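Fc fragment of IgE receptor II (Bos taurus, PDB 6PWS) binds mannose-type sugars through a calcium ion in its C-type lectin domain, probably as the glycan-binding part of the IgE receptor CD23. Local coordinates at residues F23-K28 with N61-W66; M107-G110 with W114-A117. All coordinates share one frame; numbering follows the deposited sequence. Where two conformers were deposited one is given.

Contact 1 (F23-K28 with N61-W66)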
loop_
_atom_site.group_PDB
_atom_site.type_symbol
_atom_site.label_atom_id
_atom_site.label_comp_id
_atom_site.label_asym_id
_atom_site.label_seq_id
_atom_site.Cartn_x
_atom_site.Cartn_y
_atom_site.Cartn_z
ATOM N N PHE A 23 -6.489 -5.951 -5.387
ATOM C CA PHE A 23 -7.167 -4.672 -5.171
ATOM C C PHE A 23 -8.358 -4.917 -4.249
ATOM O O PHE A 23 -9.483 -5.159 -4.693
ATOM C CB PHE A 23 -7.549 -4.018 -6.496
ATOM C CG PHE A 23 -6.355 -3.634 -7.318
ATOM C CD1 PHE A 23 -5.770 -2.388 -7.147
ATOM C CD2 PHE A 23 -5.774 -4.528 -8.202
ATOM C CE1 PHE A 23 -4.634 -2.038 -7.859
ATOM C CE2 PHE A 23 -4.645 -4.173 -8.922
ATOM C CZ PHE A 23 -4.074 -2.930 -8.747
ATOM N N GLY A 24 -8.076 -4.888 -2.947
ATOM C CA GLY A 24 -9.096 -5.156 -1.955
ATOM C C GLY A 24 -10.071 -4.006 -1.811
ATOM O O GLY A 24 -9.722 -2.833 -1.967
ATOM N N GLU A 25 -11.305 -4.351 -1.482
ATOM C CA GLU A 25 -12.373 -3.383 -1.317
ATOM C C GLU A 25 -13.154 -3.754 -0.069
ATOM O O GLU A 25 -13.390 -4.936 0.205
ATOM C CB GLU A 25 -13.293 -3.374 -2.547
ATOM C CG GLU A 25 -14.117 -2.114 -2.725
ATOM C CD GLU A 25 -15.309 -2.010 -1.802
ATOM O OE1 GLU A 25 -15.989 -3.040 -1.574
ATOM O OE2 GLU A 25 -15.576 -0.876 -1.325
ATOM N N GLY A 26 -13.586 -2.725 0.656
ATOM C CA GLY A 26 -14.341 -2.874 1.883
ATOM C C GLY A 26 -13.634 -2.164 3.019
ATOM O O GLY A 26 -12.409 -2.235 3.132
ATOM N N ALA A 27 -14.398 -1.498 3.879
ATOM C CA ALA A 27 -13.849 -0.584 4.868
ATOM C C ALA A 27 -12.965 -1.317 5.867
ATOM O O ALA A 27 -13.412 -2.254 6.534
ATOM C CB ALA A 27 -14.997 0.116 5.595
ATOM N N LYS A 28 -11.719 -0.847 6.005
ATOM C CA LYS A 28 -10.755 -1.431 6.925
ATOM C C LYS A 28 -9.809 -0.361 7.444
ATOM O O LYS A 28 -9.367 0.501 6.682
ATOM C CB LYS A 28 -9.937 -2.529 6.248
ATOM C CG LYS A 28 -10.801 -3.724 5.871
ATOM C CD LYS A 28 -10.000 -4.941 5.475
ATOM C CE LYS A 28 -10.878 -6.036 4.918
ATOM N NZ LYS A 28 -11.813 -6.597 5.927
ATOM N N ASN A 61 -8.190 2.995 -6.118
ATOM C CA ASN A 61 -9.519 3.380 -5.674
ATOM C C ASN A 61 -9.571 4.895 -5.468
ATOM O O ASN A 61 -8.727 5.461 -4.768
ATOM C CB ASN A 61 -9.816 2.630 -4.368
ATOM C CG ASN A 61 -11.262 2.746 -3.931
ATOM O OD1 ASN A 61 -11.821 3.844 -3.880
ATOM N ND2 ASN A 61 -11.869 1.613 -3.588
ATOM N N TRP A 62 -10.549 5.560 -6.094
ATOM C CA TRP A 62 -10.618 7.017 -6.059
ATOM C C TRP A 62 -10.962 7.568 -4.683
ATOM O O TRP A 62 -10.794 8.779 -4.469
ATOM C CB TRP A 62 -11.577 7.536 -7.129
ATOM C CG TRP A 62 -11.074 7.278 -8.529
ATOM C CD1 TRP A 62 -9.851 6.796 -8.885
ATOM C CD2 TRP A 62 -11.791 7.484 -9.753
ATOM N NE1 TRP A 62 -9.754 6.689 -10.245
ATOM C CE2 TRP A 62 -10.931 7.111 -10.810
ATOM C CE3 TRP A 62 -13.090 7.922 -10.058
ATOM C CZ2 TRP A 62 -11.324 7.168 -12.151
ATOM C CZ3 TRP A 62 -13.485 7.963 -11.383
ATOM C CH2 TRP A 62 -12.604 7.589 -12.413
ATOM N N ARG A 63 -11.430 6.729 -3.753
ATOM C CA ARG A 63 -11.674 7.159 -2.384
ATOM C C ARG A 63 -10.474 6.929 -1.461
ATOM O O ARG A 63 -10.546 7.277 -0.276
ATOM C CB ARG A 63 -12.935 6.497 -1.820
ATOM C CG ARG A 63 -14.207 7.023 -2.445
ATOM C CD ARG A 63 -15.471 6.510 -1.747
ATOM N NE ARG A 63 -15.670 5.081 -1.954
ATOM C CZ ARG A 63 -16.558 4.339 -1.295
ATOM N NH1 ARG A 63 -17.347 4.888 -0.376
ATOM N NH2 ARG A 63 -16.660 3.046 -1.567
ATOM N N GLY A 64 -9.377 6.382 -1.971
ATOM C CA GLY A 64 -8.169 6.171 -1.188
ATOM C C GLY A 64 -7.997 4.717 -0.783
ATOM O O GLY A 64 -8.964 3.959 -0.670
ATOM N N SER A 65 -6.740 4.317 -0.549
ATOM C CA SER A 65 -6.461 2.918 -0.254
ATOM C C SER A 65 -5.170 2.752 0.548
ATOM O O SER A 65 -4.190 3.461 0.328
ATOM C CB SER A 65 -6.390 2.080 -1.537
ATOM O OG SER A 65 -5.446 2.577 -2.476
ATOM N N TRP A 66 -5.161 1.776 1.448
ATOM C CA TRP A 66 -3.965 1.519 2.239
ATOM C C TRP A 66 -2.868 0.836 1.418
ATOM O O TRP A 66 -3.140 -0.032 0.579
ATOM C CB TRP A 66 -4.294 0.607 3.415
ATOM C CG TRP A 66 -5.144 1.210 4.483
ATOM C CD1 TRP A 66 -6.354 0.755 4.902
ATOM C CD2 TRP A 66 -4.845 2.356 5.291
ATOM N NE1 TRP A 66 -6.833 1.539 5.927
ATOM C CE2 TRP A 66 -5.919 2.527 6.188
ATOM C CE3 TRP A 66 -3.780 3.266 5.332
ATOM C CZ2 TRP A 66 -5.951 3.558 7.129
ATOM C CZ3 TRP A 66 -3.817 4.299 6.260
ATOM C CH2 TRP A 66 -4.895 4.431 7.149
HETATM O O HOH W 1 -10.464 -1.007 -3.899
HETATM O O HOH W 2 -14.740 1.333 -2.746
#

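Contact 2 (M107-G110 with W114-A117). With CA (calcium ion), chain B; MMA (methyl alpha-D-mannopyranoside), chain D.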
loop_
_atom_site.group_PDB
_atom_site.type_symbol
_atom_site.label_atom_id
_atom_site.label_comp_id
_atom_site.label_asym_id
_atom_site.label_seq_id
_atom_site.Cartn_x
_atom_site.Cartn_y
_atom_site.Cartn_z
ATOM N N MET A 107 -1.387 5.753 2.990
ATOM C CA MET A 107 -2.403 5.474 1.994
ATOM C C MET A 107 -2.028 6.135 0.673
ATOM O O MET A 107 -1.257 7.103 0.634
ATOM C CB MET A 107 -3.773 6.027 2.434
ATOM C CG MET A 107 -3.808 7.559 2.485
ATOM S SD MET A 107 -5.336 8.272 3.119
ATOM C CE MET A 107 -6.466 7.864 1.788
ATOM N N MET A 108 -2.598 5.603 -0.411
ATOM C CA MET A 108 -2.693 6.328 -1.669
ATOM C C MET A 108 -3.985 7.138 -1.665
ATOM O O MET A 108 -5.061 6.618 -1.338
ATOM C CB MET A 108 -2.731 5.395 -2.877
ATOM C CG MET A 108 -1.399 4.808 -3.268
ATOM S SD MET A 108 -1.460 3.875 -4.829
ATOM C CE MET A 108 -2.368 2.407 -4.326
ATOM N N LEU A 109 -3.881 8.408 -2.041
ATOM C CA LEU A 109 -5.041 9.207 -2.402
ATOM C C LEU A 109 -5.655 8.648 -3.689
ATOM O O LEU A 109 -5.121 7.734 -4.316
ATOM C CB LEU A 109 -4.628 10.666 -2.565
ATOM C CG LEU A 109 -3.972 11.310 -1.345
ATOM C CD1 LEU A 109 -3.485 12.705 -1.705
ATOM C CD2 LEU A 109 -4.934 11.364 -0.160
ATOM N N GLY A 110 -6.785 9.216 -4.115
ATOM C CA GLY A 110 -7.396 8.779 -5.362
ATOM C C GLY A 110 -6.510 8.958 -6.581
ATOM O O GLY A 110 -6.693 8.259 -7.583
ATOM N N TRP A 114 0.896 9.581 -2.280
ATOM C CA TRP A 114 0.894 9.022 -0.940
ATOM C C TRP A 114 0.627 10.087 0.121
ATOM O O TRP A 114 1.101 11.223 0.031
ATOM C CB TRP A 114 2.221 8.345 -0.608
ATOM C CG TRP A 114 2.699 7.301 -1.569
ATOM C CD1 TRP A 114 2.028 6.720 -2.613
ATOM C CD2 TRP A 114 4.005 6.723 -1.560
ATOM N NE1 TRP A 114 2.837 5.805 -3.248
ATOM C CE2 TRP A 114 4.059 5.796 -2.623
ATOM C CE3 TRP A 114 5.135 6.899 -0.751
ATOM C CZ2 TRP A 114 5.212 5.075 -2.922
ATOM C CZ3 TRP A 114 6.277 6.171 -1.044
ATOM C CH2 TRP A 114 6.308 5.270 -2.119
ATOM N N ASN A 115 -0.101 9.681 1.159
ATOM C CA ASN A 115 -0.397 10.520 2.308
ATOM C C ASN A 115 -0.287 9.666 3.568
ATOM O O ASN A 115 -0.844 8.567 3.612
ATOM C CB ASN A 115 -1.826 11.072 2.205
ATOM C CG ASN A 115 -2.238 11.809 3.447
ATOM O OD1 ASN A 115 -1.469 12.624 3.966
ATOM N ND2 ASN A 115 -3.428 11.526 3.949
ATOM N N ASP A 116 0.405 10.164 4.594
ATOM C CA ASP A 116 0.286 9.550 5.913
ATOM C C ASP A 116 -1.064 9.909 6.524
ATOM O O ASP A 116 -1.525 11.055 6.438
ATOM C CB ASP A 116 1.475 9.892 6.840
ATOM C CG ASP A 116 1.658 11.376 7.138
ATOM O OD1 ASP A 116 1.170 12.227 6.360
ATOM O OD2 ASP A 116 2.351 11.649 8.141
ATOM N N ALA A 117 -1.710 8.910 7.123
ATOM C CA ALA A 117 -3.052 9.060 7.662
ATOM C C ALA A 117 -3.139 8.444 9.051
ATOM O O ALA A 117 -2.286 7.663 9.482
ATOM C CB ALA A 117 -4.072 8.400 6.726
HETATM CA CA CA B . -0.867 13.429 6.202
HETATM C C1 MMA D . -6.041 16.012 6.482
HETATM C C2 MMA D . -5.470 14.601 6.472
HETATM C C3 MMA D . -3.992 14.697 6.535
HETATM C C4 MMA D . -3.437 15.459 5.366
HETATM C C5 MMA D . -4.071 16.845 5.260
HETATM C C6 MMA D . -3.673 17.493 3.968
HETATM C C7 MMA D . -5.921 17.949 7.844
HETATM O O1 MMA D . -5.629 16.582 7.652
HETATM O O2 MMA D . -5.843 13.882 5.284
HETATM O O3 MMA D . -3.400 13.380 6.509
HETATM O O4 MMA D . -2.024 15.536 5.541
HETATM O O5 MMA D . -5.543 16.777 5.296
HETATM O O6 MMA D . -4.288 18.751 3.880
#

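Contact 1 (F23-K28 with N61-W66)
Trp-66 gives its indole N-H to the backbone of Lys-28, and this bond is the tight end of the contact: NE1 lies 2.8 Å from Lys-28 O. It ties strand 27-28 of the lectin domain to strand 65-67, and both hydrogen-bond to strand 123-131. The oxygen sits at the edge of the indole, practically in the ring plane, while the donor is tilted 33° from the carbonyl plane. With CG anti to the carbonyl carbon (chi1 -69°), the buried ring reaches the 23-28 segment, and the ring of Trp-30 meets it edge-to-face.

The other end is wet. Glu-25, bent at chi2, and Arg-63, bent at chi3, bring carboxylate and guanidinium into planes only 7° apart, yet Glu-25 OE2 and Arg-63 NH2 stay 4.1 Å apart, too far for a salt bridge. One water links them, donating to Glu-25 OE2 at 2.8 Å and accepting from Arg-63 NH2 and Asn-61 ND2. A second water joins Asn-61 ND2 to Gly-24 O. Asn-61 OD1 accepts from Arg-63 N at 2.9 Å in an Asx turn, which helps fix the amide. The direct tie is a neutral indole-carbonyl bond, whereas the charges meet through solvent and probably add modest, screened attraction.

Contact 2 (M107-G110 with W114-A117)
Met-107 pairs by its backbone with Asn-115, a residue that at the same time holds a calcium ion with its side chain, and the calcium holds a sugar. The pair is antiparallel and hydrogen-bonded: Met-107 N to Asn-115 O is 2.9 Å and almost straight (177°), and Asn-115 N returns a bond of 2.9 Å to Met-107 O. That carbonyl oxygen also receives a CA-H...O contact from Trp-114 CA at 3.3 Å.

Alternate residues use the two faces of the hairpin. In one of its two conformers the Met-107 side chain runs alongside Asn-115 and brings SD to 3.8 Å from Ala-117 CB, a contact that is doubtful for the other conformer. Leu-109, just past the strand, crosses the Asn-115 side chain, its CD2 branch 3.9 Å from Asn-115 CB, so the aliphatic root of the calcium ligand is touched by Leu-109 and, in that conformer, by Met-107. Met-108 and Trp-114 take the other face as a non-hydrogen-bonded pair, where Met-108 CG approaches CD1 of the indole obliquely at 4.0 Å. Trp-114 NE1 is bound to Gln-53, and Trp-91 meets the ring edge-to-face.

Asp-116 turns away from segment 107-110 to grip the metal twice. Its CG lies between backbone N and carbonyl carbon (chi1 61°), placing OD1 2.4 Å from the calcium, while its backbone O binds the ion as well; OD2 is held by Asp-98 N. Glu-95, Asn-97 and Glu-103 complete the protein ligands, and the adjacent mannoside hydroxyls O3 and O4 coordinate directly, O3 at 2.5 Å from the calcium. Trp-114, Asn-115 and Asp-116 form the WND motif, which with the Glu-Pro-Asn sequence at 95-97 marks the sugar-binding calcium site of mannose-type C-type lectins.

Overall arrangement
Strands 65-67 and 105-108 are antiparallel neighbours in one sheet, and through them contact 1 meets contact 2, their centres 11 Å apart. The seam is a probable hydrogen bond between Ser-65 O and Met-108 N, 2.8 Å long, with Met-107 also packing on Trp-66. Of the two, contact 2 alone supplies ligands to the sugar-binding calcium; in contact 1 the side chain of Trp-66 comes about 9 Å from the sugar and about 10 Å from the calcium at the nearest atoms. Trp-66 and Met-107, in touch with each other, thus connect contact 1, with its watery Glu-25 and Arg-63 end, to the hairpin that carries the sugar site.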